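Austinoid biosynthesis clusters protein H (Emericella nidulans FGSC A4, PDB 5X9K) takes part in the biosynthesis of the fungal meroterpenoids austinol and dehydroaustinol, as a homodimeric member of the trt14 isomerase family. Local coordinates at residues 45-49 against 76-81; 56-62 against 142-148; 85-89 against 118-124; 123-127 against 151-155. All blocks are in the same frame, centred on the assembly; numbering follows the deposited sequence.

Contact 1: residues 45-49 against 76-81; sequences VESVL and SKADFQ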
loop_
_atom_site.group_PDB
_atom_site.type_symbol
_atom_site.label_atom_id
_atom_site.label_comp_id
_atom_site.label_asym_id
_atom_site.label_seq_id
_atom_site.Cartn_x
_atom_site.Cartn_y
_atom_site.Cartn_z
ATOM N N VAL A 45 -2.801 20.559 11.805
ATOM C CA VAL A 45 -1.575 20.675 11.010
ATOM C C VAL A 45 -0.346 20.203 11.786
ATOM O O VAL A 45 0.384 19.312 11.338
ATOM C CB VAL A 45 -1.351 22.112 10.509
ATOM C CG1 VAL A 45 -0.138 22.153 9.604
ATOM C CG2 VAL A 45 -2.587 22.640 9.788
ATOM N N GLU A 46 -0.101 20.808 12.947
ATOM C CA GLU A 46 1.205 20.675 13.583
ATOM C C GLU A 46 1.369 19.391 14.385
ATOM O O GLU A 46 2.498 18.931 14.575
ATOM C CB GLU A 46 1.447 21.875 14.491
ATOM C CG GLU A 46 1.373 23.219 13.799
ATOM C CD GLU A 46 2.537 23.456 12.861
ATOM O OE1 GLU A 46 3.514 22.673 12.901
ATOM O OE2 GLU A 46 2.465 24.422 12.072
ATOM N N SER A 47 0.285 18.815 14.898
ATOM C CA SER A 47 0.439 17.635 15.738
ATOM C C SER A 47 1.005 16.461 14.951
ATOM O O SER A 47 1.807 15.682 15.483
ATOM C CB SER A 47 -0.893 17.269 16.382
ATOM O OG SER A 47 -1.159 18.137 17.467
ATOM N N VAL A 48 0.601 16.322 13.685
ATOM C CA VAL A 48 1.193 15.311 12.810
ATOM C C VAL A 48 2.653 15.638 12.536
ATOM O O VAL A 48 3.538 14.785 12.677
ATOM C CB VAL A 48 0.400 15.193 11.495
ATOM C CG1 VAL A 48 1.060 14.206 10.593
ATOM C CG2 VAL A 48 -1.035 14.766 11.763
ATOM N N LEU A 49 2.927 16.886 12.151
ATOM C CA LEU A 49 4.295 17.274 11.835
ATOM C C LEU A 49 5.214 17.109 13.033
ATOM O O LEU A 49 6.408 16.858 12.859
ATOM C CB LEU A 49 4.340 18.723 11.351
ATOM C CG LEU A 49 3.712 19.052 9.999
ATOM C CD1 LEU A 49 3.625 20.569 9.874
ATOM C CD2 LEU A 49 4.533 18.453 8.870
ATOM N N SER A 76 5.605 18.574 2.830
ATOM C CA SER A 76 4.338 17.930 3.138
ATOM C C SER A 76 3.405 18.797 3.974
ATOM O O SER A 76 2.233 18.437 4.126
ATOM C CB SER A 76 4.581 16.607 3.858
ATOM O OG SER A 76 5.084 16.821 5.165
ATOM N N LYS A 77 3.881 19.923 4.515
ATOM C CA LYS A 77 3.028 20.722 5.395
ATOM C C LYS A 77 1.771 21.205 4.679
ATOM O O LYS A 77 0.706 21.314 5.300
ATOM C CB LYS A 77 3.809 21.910 5.958
ATOM C CG LYS A 77 3.014 22.716 6.980
ATOM C CD LYS A 77 3.900 23.564 7.873
ATOM C CE LYS A 77 3.083 24.191 8.982
ATOM N NZ LYS A 77 3.806 25.294 9.653
ATOM N N ALA A 78 1.869 21.488 3.378
ATOM C CA ALA A 78 0.688 21.886 2.619
ATOM C C ALA A 78 -0.402 20.819 2.669
ATOM O O ALA A 78 -1.593 21.153 2.704
ATOM C CB ALA A 78 1.080 22.186 1.171
ATOM N N ASP A 79 -0.012 19.536 2.674
ATOM C CA ASP A 79 -0.989 18.451 2.725
ATOM C C ASP A 79 -1.787 18.493 4.020
ATOM O O ASP A 79 -3.010 18.327 4.013
ATOM C CB ASP A 79 -0.291 17.094 2.574
ATOM C CG ASP A 79 0.253 16.853 1.159
ATOM O OD1 ASP A 79 -0.395 17.280 0.183
ATOM O OD2 ASP A 79 1.328 16.223 1.027
ATOM N N PHE A 80 -1.113 18.706 5.149
ATOM C CA PHE A 80 -1.839 18.769 6.412
ATOM C C PHE A 80 -2.622 20.070 6.540
ATOM O O PHE A 80 -3.667 20.106 7.210
ATOM C CB PHE A 80 -0.865 18.564 7.573
ATOM C CG PHE A 80 0.013 17.349 7.394
ATOM C CD1 PHE A 80 -0.534 16.077 7.422
ATOM C CD2 PHE A 80 1.372 17.483 7.161
ATOM C CE1 PHE A 80 0.263 14.961 7.236
ATOM C CE2 PHE A 80 2.173 16.370 6.981
ATOM C CZ PHE A 80 1.614 15.107 7.015
ATOM N N GLN A 81 -2.160 21.136 5.881
ATOM C CA GLN A 81 -2.958 22.353 5.825
ATOM C C GLN A 81 -4.276 22.094 5.109
ATOM O O GLN A 81 -5.325 22.597 5.526
ATOM C CB GLN A 81 -2.170 23.468 5.140
ATOM C CG GLN A 81 -0.981 23.939 5.957
ATOM C CD GLN A 81 -0.143 24.983 5.246
ATOM O OE1 GLN A 81 -0.298 25.218 4.045
ATOM N NE2 GLN A 81 0.753 25.621 5.990
HETATM O O HOH W 1 -4.047 19.164 9.685
#
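Val-45, at the N-cap position of the short helix 46-49, places its CA 5.0 Å from the CA of Phe-80 on helix 73-86, the closest backbone approach of the two segments. One water joins the backbones at this point: it accepts from Val-45 N and donates to Phe-80 O, at 2.8 Å and 2.7 Å.

Val-45 splits its two methyls between different partners. With CG1 anti to the backbone N (chi1 -175°), that methyl meets the aliphatic part of Lys-77, while CG2 rests by Phe-80 O and Gln-81 CA. Two residues approach the Phe-80 ring itself. Val-48, which the loop residues Gln-39 and Phe-40 also touch, sits over one face, its CG1 4.0 Å from the centroid of the Phe-80 ring and 29° off the normal, displaced toward CE1; this is a CH-pi contact. Leu-49 comes in obliquely, CD2 lying 3.7 Å from Phe-80 CE2. Its other methyl, CD1, meets Lys-77 CD at 3.6 Å, so the forked end of Leu-49 bridges the ring and the lysine chain.

Lys-77 runs extended past that methyl to a salt bridge, NZ meeting the syn lone pair of Glu-46 OE2 at 2.9 Å. A bend at chi2 of Glu-46 (-70°) turns the carboxylate back toward the lysine, although its CB points away from helix 73-86.

The contact is thus a helix-helix packing in which the short helix 46-49 and helix 73-86 close around the buried Phe-80 ring, with the Glu-46/Lys-77 salt bridge at the margin.

Contact 2: residues 56-62 against 142-148; sequences CTLRSFP and EDFFQFA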
loop_
_atom_site.group_PDB
_atom_site.type_symbol
_atom_site.label_atom_id
_atom_site.label_comp_id
_atom_site.label_asym_id
_atom_site.label_seq_id
_atom_site.Cartn_x
_atom_site.Cartn_y
_atom_site.Cartn_z
ATOM N N CYS A 56 12.735 13.513 8.041
ATOM C CA CYS A 56 11.786 12.485 7.632
ATOM C C CYS A 56 11.547 12.530 6.128
ATOM O O CYS A 56 11.343 13.600 5.543
ATOM C CB CYS A 56 10.469 12.670 8.374
ATOM S SG CYS A 56 9.262 11.364 8.099
ATOM N N THR A 57 11.580 11.354 5.506
ATOM C CA THR A 57 11.232 11.179 4.100
ATOM C C THR A 57 9.774 10.745 4.035
ATOM O O THR A 57 9.397 9.766 4.683
ATOM C CB THR A 57 12.124 10.114 3.453
ATOM O OG1 THR A 57 13.507 10.497 3.550
ATOM C CG2 THR A 57 11.754 9.910 1.986
ATOM N N LEU A 58 8.951 11.478 3.287
ATOM C CA LEU A 58 7.590 11.034 3.000
ATOM C C LEU A 58 7.563 10.427 1.603
ATOM O O LEU A 58 7.993 11.069 0.642
ATOM C CB LEU A 58 6.586 12.184 3.104
ATOM C CG LEU A 58 6.410 12.758 4.512
ATOM C CD1 LEU A 58 7.419 13.858 4.810
ATOM C CD2 LEU A 58 5.002 13.243 4.733
ATOM N N ARG A 59 7.088 9.185 1.496
ATOM C CA ARG A 59 7.013 8.484 0.218
ATOM C C ARG A 59 5.551 8.202 -0.089
ATOM O O ARG A 59 4.841 7.635 0.749
ATOM C CB ARG A 59 7.784 7.166 0.246
ATOM C CG ARG A 59 9.126 7.234 0.891
ATOM C CD ARG A 59 9.763 5.854 0.922
ATOM N NE ARG A 59 11.070 5.930 1.552
ATOM C CZ ARG A 59 12.228 5.841 0.910
ATOM N NH1 ARG A 59 12.265 5.641 -0.408
ATOM N NH2 ARG A 59 13.356 5.939 1.602
ATOM N N SER A 60 5.108 8.559 -1.291
ATOM C CA SER A 60 3.694 8.458 -1.634
ATOM C C SER A 60 3.536 7.668 -2.923
ATOM O O SER A 60 4.052 8.076 -3.970
ATOM C CB SER A 60 3.069 9.846 -1.777
ATOM O OG SER A 60 3.200 10.550 -0.553
ATOM N N PHE A 61 2.805 6.572 -2.838
ATOM C CA PHE A 61 2.578 5.635 -3.938
ATOM C C PHE A 61 1.082 5.366 -4.053
ATOM O O PHE A 61 0.323 5.688 -3.143
ATOM C CB PHE A 61 3.359 4.346 -3.660
ATOM C CG PHE A 61 4.827 4.556 -3.662
ATOM C CD1 PHE A 61 5.489 4.792 -4.862
ATOM C CD2 PHE A 61 5.549 4.588 -2.475
ATOM C CE1 PHE A 61 6.861 5.000 -4.884
ATOM C CE2 PHE A 61 6.919 4.814 -2.490
ATOM C CZ PHE A 61 7.572 5.022 -3.701
ATOM N N PRO A 62 0.626 4.817 -5.197
ATOM C CA PRO A 62 1.321 4.407 -6.424
ATOM C C PRO A 62 1.994 5.569 -7.138
ATOM O O PRO A 62 1.582 6.721 -6.954
ATOM C CB PRO A 62 0.196 3.846 -7.319
ATOM C CG PRO A 62 -1.004 3.703 -6.451
ATOM C CD PRO A 62 -0.838 4.672 -5.316
ATOM N N GLU A 142 10.659 8.682 11.047
ATOM C CA GLU A 142 11.705 9.191 10.165
ATOM C C GLU A 142 11.574 8.713 8.730
ATOM O O GLU A 142 12.292 9.212 7.863
ATOM C CB GLU A 142 13.101 8.815 10.701
ATOM C CG GLU A 142 13.382 7.320 10.766
ATOM C CD GLU A 142 14.763 7.000 11.329
ATOM O OE1 GLU A 142 15.374 7.880 11.986
ATOM O OE2 GLU A 142 15.231 5.863 11.115
ATOM N N ASP A 143 10.684 7.768 8.452
ATOM C CA ASP A 143 10.332 7.453 7.074
ATOM C C ASP A 143 8.854 7.098 7.055
ATOM O O ASP A 143 8.411 6.228 7.805
ATOM C CB ASP A 143 11.198 6.323 6.521
ATOM C CG ASP A 143 11.174 6.261 4.991
ATOM O OD1 ASP A 143 10.118 5.920 4.413
ATOM O OD2 ASP A 143 12.211 6.574 4.363
ATOM N N PHE A 144 8.091 7.810 6.237
ATOM C CA PHE A 144 6.629 7.746 6.202
ATOM C C PHE A 144 6.265 7.316 4.782
ATOM O O PHE A 144 6.192 8.148 3.875
ATOM C CB PHE A 144 6.031 9.114 6.582
ATOM C CG PHE A 144 4.524 9.199 6.506
ATOM C CD1 PHE A 144 3.721 8.056 6.414
ATOM C CD2 PHE A 144 3.906 10.439 6.547
ATOM C CE1 PHE A 144 2.345 8.162 6.338
ATOM C CE2 PHE A 144 2.516 10.551 6.488
ATOM C CZ PHE A 144 1.738 9.409 6.377
ATOM N N PHE A 145 6.070 6.006 4.601
ATOM C CA PHE A 145 5.606 5.422 3.343
ATOM C C PHE A 145 4.088 5.327 3.396
ATOM O O PHE A 145 3.525 4.858 4.390
ATOM C CB PHE A 145 6.249 4.035 3.141
ATOM C CG PHE A 145 5.636 3.178 2.031
ATOM C CD1 PHE A 145 4.419 2.523 2.207
ATOM C CD2 PHE A 145 6.336 2.952 0.855
ATOM C CE1 PHE A 145 3.885 1.689 1.189
ATOM C CE2 PHE A 145 5.813 2.130 -0.155
ATOM C CZ PHE A 145 4.586 1.505 0.017
ATOM N N GLN A 146 3.423 5.780 2.348
ATOM C CA GLN A 146 2.001 5.494 2.218
ATOM C C GLN A 146 1.698 5.015 0.813
ATOM O O GLN A 146 2.287 5.489 -0.162
ATOM C CB GLN A 146 1.145 6.703 2.569
ATOM C CG GLN A 146 1.124 7.793 1.558
ATOM C CD GLN A 146 0.233 8.917 2.004
ATOM O OE1 GLN A 146 -0.993 8.818 1.925
ATOM N NE2 GLN A 146 0.840 9.987 2.507
ATOM N N PHE A 147 0.820 4.026 0.726
ATOM C CA PHE A 147 0.343 3.502 -0.545
ATOM C C PHE A 147 -1.146 3.775 -0.516
ATOM O O PHE A 147 -1.870 3.196 0.302
ATOM C CB PHE A 147 0.666 2.016 -0.707
ATOM C CG PHE A 147 0.461 1.490 -2.117
ATOM C CD1 PHE A 147 -0.811 1.373 -2.649
ATOM C CD2 PHE A 147 1.552 1.091 -2.886
ATOM C CE1 PHE A 147 -1.000 0.882 -3.935
ATOM C CE2 PHE A 147 1.379 0.588 -4.185
ATOM C CZ PHE A 147 0.086 0.486 -4.701
ATOM N N ALA A 148 -1.586 4.696 -1.369
ATOM C CA ALA A 148 -2.924 5.248 -1.281
ATOM C C ALA A 148 -3.895 4.470 -2.159
ATOM O O ALA A 148 -3.506 3.743 -3.081
ATOM C CB ALA A 148 -2.918 6.719 -1.695
#
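Thr-57 to Phe-61 pair in parallel with Asp-143 to Phe-147, the strand axes 4.6 Å apart and at 8°, and backbone N-H groups alternate in donating across the pair.

Arg-59 can be followed outward. Its CB lies by Phe-144 O and Phe-145 CA. CG nears Asp-143 OD1, and CD, 3.5 Å from that oxygen, also stands at the edge of the Phe-145 ring. The chain is fully extended from CG to NE (chi2 177°), which carries NE to the carboxylate. NE donates to Asp-143 OD1 at 3.0 Å and to OD2 at 3.1 Å; NH2 adds a bond to OD2. This side-on grip is nearly flat, the guanidinium and carboxylate planes being 19° apart, while Thr-57 CG2 lies over one guanidinium face.

Further along the same sheet face, Phe-61 CD2 comes within 3.4 Å of Phe-145 CE2 in an oblique ring pair. After the cis Phe-61–Pro-62 peptide, Pro-62 CD packs over the Phe-147 ring, 4.3 Å from its centroid.

Strand 70-72 flanks 56-61 and strand 122-134 flanks 141-148, placing this parallel pair between antiparallel neighbours. On the other face Phe-144 meets Tyr-130 and Phe-36 of helix 26-38 edge-to-face, whereas Phe-61 and Phe-145 meet His-112 of the second subunit edge-to-face.

Contact 3: residues 85-89 against 118-124; sequences DFFYN and DSLVGRF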
loop_
_atom_site.group_PDB
_atom_site.type_symbol
_atom_site.label_atom_id
_atom_site.label_comp_id
_atom_site.label_asym_id
_atom_site.label_seq_id
_atom_site.Cartn_x
_atom_site.Cartn_y
_atom_site.Cartn_z
ATOM N N ASP A 85 -8.265 22.523 6.299
ATOM C CA ASP A 85 -9.145 23.483 5.645
ATOM C C ASP A 85 -10.397 22.830 5.068
ATOM O O ASP A 85 -11.437 23.487 4.963
ATOM C CB ASP A 85 -8.386 24.226 4.541
ATOM C CG ASP A 85 -7.300 25.138 5.089
ATOM O OD1 ASP A 85 -7.473 25.658 6.215
ATOM O OD2 ASP A 85 -6.277 25.332 4.398
ATOM N N PHE A 86 -10.329 21.557 4.695
ATOM C CA PHE A 86 -11.388 20.937 3.911
ATOM C C PHE A 86 -12.220 19.919 4.679
ATOM O O PHE A 86 -13.177 19.383 4.115
ATOM C CB PHE A 86 -10.793 20.271 2.665
ATOM C CG PHE A 86 -10.055 21.226 1.752
ATOM C CD1 PHE A 86 -10.442 22.550 1.646
ATOM C CD2 PHE A 86 -8.975 20.791 1.000
ATOM C CE1 PHE A 86 -9.765 23.422 0.807
ATOM C CE2 PHE A 86 -8.294 21.661 0.156
ATOM C CZ PHE A 86 -8.690 22.970 0.062
ATOM N N PHE A 87 -11.906 19.638 5.940
ATOM C CA PHE A 87 -12.616 18.616 6.697
ATOM C C PHE A 87 -13.256 19.201 7.953
ATOM O O PHE A 87 -12.612 19.951 8.693
ATOM C CB PHE A 87 -11.679 17.464 7.074
ATOM C CG PHE A 87 -11.411 16.520 5.935
ATOM C CD1 PHE A 87 -12.246 15.437 5.717
ATOM C CD2 PHE A 87 -10.359 16.737 5.068
ATOM C CE1 PHE A 87 -12.023 14.568 4.669
ATOM C CE2 PHE A 87 -10.132 15.868 4.003
ATOM C CZ PHE A 87 -10.962 14.792 3.809
ATOM N N TYR A 88 -14.523 18.845 8.189
ATOM C CA TYR A 88 -15.142 19.105 9.492
ATOM C C TYR A 88 -14.623 18.131 10.541
ATOM O O TYR A 88 -14.405 18.505 11.695
ATOM C CB TYR A 88 -16.662 18.989 9.399
ATOM C CG TYR A 88 -17.296 19.882 8.361
ATOM C CD1 TYR A 88 -17.487 21.233 8.605
ATOM C CD2 TYR A 88 -17.714 19.368 7.143
ATOM C CE1 TYR A 88 -18.067 22.053 7.657
ATOM C CE2 TYR A 88 -18.298 20.182 6.184
ATOM C CZ TYR A 88 -18.470 21.523 6.448
ATOM O OH TYR A 88 -19.050 22.340 5.506
ATOM N N ASN A 89 -14.449 16.871 10.165
ATOM C CA ASN A 89 -13.822 15.888 11.035
ATOM C C ASN A 89 -13.138 14.860 10.154
ATOM O O ASN A 89 -13.466 14.705 8.974
ATOM C CB ASN A 89 -14.832 15.219 11.969
ATOM C CG ASN A 89 -15.945 14.529 11.215
ATOM O OD1 ASN A 89 -15.760 13.433 10.680
ATOM N ND2 ASN A 89 -17.107 15.176 11.148
ATOM N N ASP A 118 -15.907 13.841 7.331
ATOM C CA ASP A 118 -16.923 14.670 6.708
ATOM C C ASP A 118 -16.237 15.905 6.148
ATOM O O ASP A 118 -15.643 16.684 6.901
ATOM C CB ASP A 118 -18.007 15.040 7.720
ATOM C CG ASP A 118 -18.805 13.829 8.180
ATOM O OD1 ASP A 118 -19.181 12.990 7.335
ATOM O OD2 ASP A 118 -19.045 13.707 9.395
ATOM N N SER A 119 -16.299 16.081 4.833
ATOM C CA SER A 119 -15.555 17.158 4.209
ATOM C C SER A 119 -16.496 18.158 3.558
ATOM O O SER A 119 -17.699 17.929 3.413
ATOM C CB SER A 119 -14.567 16.625 3.158
ATOM O OG SER A 119 -15.221 16.424 1.928
ATOM N N LEU A 120 -15.894 19.277 3.163
ATOM C CA LEU A 120 -16.515 20.344 2.399
ATOM C C LEU A 120 -17.393 19.815 1.270
ATOM O O LEU A 120 -18.448 20.391 0.975
ATOM C CB LEU A 120 -15.409 21.243 1.844
ATOM C CG LEU A 120 -15.706 22.647 1.350
ATOM C CD1 LEU A 120 -16.548 23.396 2.366
ATOM C CD2 LEU A 120 -14.381 23.356 1.127
ATOM N N VAL A 121 -16.967 18.723 0.630
ATOM C CA VAL A 121 -17.670 18.177 -0.528
ATOM C C VAL A 121 -18.238 16.807 -0.182
ATOM O O VAL A 121 -18.372 15.938 -1.051
ATOM C CB VAL A 121 -16.752 18.101 -1.765
ATOM C CG1 VAL A 121 -16.320 19.487 -2.186
ATOM C CG2 VAL A 121 -15.532 17.235 -1.483
ATOM N N GLY A 122 -18.587 16.605 1.078
ATOM C CA GLY A 122 -19.295 15.411 1.469
ATOM C C GLY A 122 -18.396 14.362 2.088
ATOM O O GLY A 122 -17.267 14.626 2.502
ATOM N N ARG A 123 -18.926 13.142 2.142
ATOM C CA ARG A 123 -18.251 12.043 2.822
ATOM C C ARG A 123 -16.994 11.619 2.066
ATOM O O ARG A 123 -16.997 11.491 0.837
ATOM C CB ARG A 123 -19.213 10.860 2.949
ATOM C CG ARG A 123 -18.749 9.754 3.846
ATOM C CD ARG A 123 -18.792 10.193 5.299
ATOM N NE ARG A 123 -18.311 9.118 6.150
ATOM C CZ ARG A 123 -17.896 9.274 7.397
ATOM N NH1 ARG A 123 -17.882 10.479 7.958
ATOM N NH2 ARG A 123 -17.470 8.219 8.071
ATOM N N PHE A 124 -15.909 11.408 2.810
ATOM C CA PHE A 124 -14.670 10.860 2.264
ATOM C C PHE A 124 -14.332 9.607 3.050
ATOM O O PHE A 124 -14.263 9.647 4.282
ATOM C CB PHE A 124 -13.525 11.869 2.346
ATOM C CG PHE A 124 -12.238 11.388 1.724
ATOM C CD1 PHE A 124 -12.213 10.930 0.414
ATOM C CD2 PHE A 124 -11.049 11.424 2.444
ATOM C CE1 PHE A 124 -11.027 10.509 -0.156
ATOM C CE2 PHE A 124 -9.864 11.006 1.892
ATOM C CZ PHE A 124 -9.840 10.544 0.591
#
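Backbone bonds set the register between Phe-86 to Asn-89 and Asp-118 to Leu-120. Leu-120 N donates to Phe-86 O at 2.9 Å, and Tyr-88 N donates to Asp-118 O at 2.8 Å. Phe-87 faces Ser-119 as a non-hydrogen-bonded antiparallel pair, whereas Tyr-88 and Asn-89 both face Asp-118; that extra residue is a classic beta bulge. Within the bulge the Asn-89/Asp-118 backbone bonds are weak.

Side-chain polar bonds reinforce the bulge at Asp-118. Asn-89 has CG between its backbone N and carbonyl carbon (chi1 58°), which brings the amide to Asp-118; ND2 gives OD2 a nearly straight bond (3.0 Å, 165°), meeting it on the anti side, somewhat out of the carboxylate plane. Arg-123 NH1 forms a salt bridge with the other oxygen, Asp-118 OD1, at 2.9 Å from above that plane. Separately, in the type I turn from Ser-119 to Gly-122, Ser-119 OG accepts from Val-121 N, an ST turn, and donates to Gly-122 O.

Ring contacts form the third group. Ser-119 CB makes a CH-pi contact over one face of the Phe-87 ring, 3.9 Å from its centroid, while Phe-124 CD2 comes to the edge of that ring at CZ, 3.6 Å away. The two phenyl planes are inclined at 53°. Tyr-88 turns its CE2 edge toward Ser-119 O, and Leu-120 CD2 lies obliquely by Phe-86 CD1.

The contact lies at the junction where helix 73-86 passes directly into strand 87-94, beside the hairpin of strands 108-119 and 122-134. Helix 150-167 packs against it through Trp-156, whose ring meets Phe-87 and Phe-124 and whose NE1 bonds Ser-119 OG.

Contact 4: residues 123-127 against 151-155; sequences RFETE and ATRDA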
loop_
_atom_site.group_PDB
_atom_site.type_symbol
_atom_site.label_atom_id
_atom_site.label_comp_id
_atom_site.label_asym_id
_atom_site.label_seq_id
_atom_site.Cartn_x
_atom_site.Cartn_y
_atom_site.Cartn_z
ATOM N N ARG A 123 -18.926 13.142 2.142
ATOM C CA ARG A 123 -18.251 12.043 2.822
ATOM C C ARG A 123 -16.994 11.619 2.066
ATOM O O ARG A 123 -16.997 11.491 0.837
ATOM C CB ARG A 123 -19.213 10.860 2.949
ATOM C CG ARG A 123 -18.749 9.754 3.846
ATOM C CD ARG A 123 -18.792 10.193 5.299
ATOM N NE ARG A 123 -18.311 9.118 6.150
ATOM C CZ ARG A 123 -17.896 9.274 7.397
ATOM N NH1 ARG A 123 -17.882 10.479 7.958
ATOM N NH2 ARG A 123 -17.470 8.219 8.071
ATOM N N PHE A 124 -15.909 11.408 2.810
ATOM C CA PHE A 124 -14.670 10.860 2.264
ATOM C C PHE A 124 -14.332 9.607 3.050
ATOM O O PHE A 124 -14.263 9.647 4.282
ATOM C CB PHE A 124 -13.525 11.869 2.346
ATOM C CG PHE A 124 -12.238 11.388 1.724
ATOM C CD1 PHE A 124 -12.213 10.930 0.414
ATOM C CD2 PHE A 124 -11.049 11.424 2.444
ATOM C CE1 PHE A 124 -11.027 10.509 -0.156
ATOM C CE2 PHE A 124 -9.864 11.006 1.892
ATOM C CZ PHE A 124 -9.840 10.544 0.591
ATOM N N GLU A 125 -14.166 8.492 2.344
ATOM C CA GLU A 125 -13.729 7.247 2.954
ATOM C C GLU A 125 -12.708 6.609 2.028
ATOM O O GLU A 125 -13.020 6.268 0.884
ATOM C CB GLU A 125 -14.903 6.299 3.210
ATOM C CG GLU A 125 -16.020 6.948 4.032
ATOM C CD GLU A 125 -17.033 5.941 4.543
ATOM O OE1 GLU A 125 -16.926 4.745 4.190
ATOM O OE2 GLU A 125 -17.937 6.350 5.297
ATOM N N THR A 126 -11.486 6.449 2.522
ATOM C CA THR A 126 -10.399 5.927 1.722
ATOM C C THR A 126 -9.619 4.947 2.588
ATOM O O THR A 126 -9.971 4.702 3.747
ATOM C CB THR A 126 -9.536 7.076 1.193
ATOM O OG1 THR A 126 -8.708 6.611 0.118
ATOM C CG2 THR A 126 -8.684 7.699 2.326
ATOM N N GLU A 127 -8.582 4.350 2.013
ATOM C CA GLU A 127 -7.701 3.479 2.778
ATOM C C GLU A 127 -6.279 3.578 2.247
ATOM O O GLU A 127 -6.030 4.113 1.168
ATOM C CB GLU A 127 -8.174 2.031 2.751
ATOM C CG GLU A 127 -8.417 1.511 1.364
ATOM C CD GLU A 127 -9.094 0.165 1.368
ATOM O OE1 GLU A 127 -8.526 -0.789 1.949
ATOM O OE2 GLU A 127 -10.198 0.067 0.781
ATOM N N ALA A 151 -8.203 5.561 -6.426
ATOM C CA ALA A 151 -9.575 5.741 -6.904
ATOM C C ALA A 151 -10.340 6.729 -6.024
ATOM O O ALA A 151 -10.891 7.718 -6.517
ATOM C CB ALA A 151 -10.298 4.400 -6.950
ATOM N N THR A 152 -10.358 6.499 -4.706
ATOM C CA THR A 152 -11.139 7.404 -3.870
ATOM C C THR A 152 -10.418 8.731 -3.635
ATOM O O THR A 152 -11.064 9.784 -3.556
ATOM C CB THR A 152 -11.494 6.731 -2.539
ATOM O OG1 THR A 152 -10.313 6.181 -1.948
ATOM C CG2 THR A 152 -12.496 5.598 -2.776
ATOM N N ARG A 153 -9.090 8.711 -3.486
ATOM C CA ARG A 153 -8.358 9.957 -3.291
ATOM C C ARG A 153 -8.536 10.898 -4.477
ATOM O O ARG A 153 -8.806 12.092 -4.297
ATOM C CB ARG A 153 -6.876 9.672 -3.074
ATOM C CG ARG A 153 -6.040 10.927 -2.872
ATOM C CD ARG A 153 -4.553 10.603 -2.967
ATOM N NE ARG A 153 -4.216 10.127 -4.303
ATOM C CZ ARG A 153 -3.036 9.625 -4.648
ATOM N NH1 ARG A 153 -2.064 9.523 -3.747
ATOM N NH2 ARG A 153 -2.836 9.220 -5.897
ATOM N N ASP A 154 -8.337 10.391 -5.698
ATOM C CA ASP A 154 -8.451 11.251 -6.876
ATOM C C ASP A 154 -9.884 11.740 -7.077
ATOM O O ASP A 154 -10.103 12.880 -7.505
ATOM C CB ASP A 154 -7.980 10.517 -8.134
ATOM C CG ASP A 154 -6.528 10.056 -8.056
ATOM O OD1 ASP A 154 -5.740 10.608 -7.249
ATOM O OD2 ASP A 154 -6.181 9.122 -8.813
ATOM N N ALA A 155 -10.870 10.884 -6.799
ATOM C CA ALA A 155 -12.268 11.285 -6.947
ATOM C C ALA A 155 -12.596 12.443 -6.016
ATOM O O ALA A 155 -13.181 13.454 -6.429
ATOM C CB ALA A 155 -13.186 10.093 -6.676
#
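Thr-126 and Thr-152 meet by their hydroxyls, OG1 to OG1 at 2.7 Å, where strand 123-127 packs against the first turns of helix 150-167. The short segment axes come within 7.9 Å and run at 145°, closer to antiparallel than to perpendicular; the CA atoms of these two threonines are the nearest pair, 5.8 Å apart.

Both threonines direct CB toward the other segment, and their side chains approach at a slant. OG1 of Thr-126 lies across from its backbone N (chi1 -164°), which presents the hydroxyl to the helix. Thr-152 places OG1 between its own N and carbonyl carbon (chi1 51°), turning CG2 toward the strand backbone, 3.8 Å from Glu-125 O.

Phe-124 presents the edge of its ring rather than a face. CE1 lies 3.5 Å from Thr-152 O, near the ring plane, and Arg-153 CA is at the same rim. Glu-125, next along the strand, points its CB away from the helix.

The interface is small, with 163 Å² buried in total, and the hydroxyl pair is its one hydrogen bond across the two segments. Asp-149 OD2 also bonds Thr-152 OG1, extending the polar link to a residue just ahead of the helix, and Ser-64 of the second subunit packs on Thr-152. The aromatic edge beside Thr-152 O is probably mildly favourable, since ring hydrogens carry slight positive charge. Together these features suggest a specific polar link between strand and helix, close to the dimer interface, supplemented by a few carbon-to-carbonyl contacts.

In the fold
This chain, a C-terminal piece of the longer protein, forms an alpha+beta domain consistent with the NTF2-like fold. From the N terminus, contact 1 joins helix 46-49 to helix 73-86, bringing back the chain that runs through strand 56-61. Contact 2 opens inside that loop and closes after it, so the two cross; they touch where Ser-76 CB packs on Leu-58 CD2. Contact 3 starts at the end of helix 73-86 and is nested within the loop of contact 2. Contact 4 begins on the strand where contact 3 ends, crosses contact 2, and carries the C-terminal helix onto the sheet. Contacts 2 and 4 also touch the second subunit.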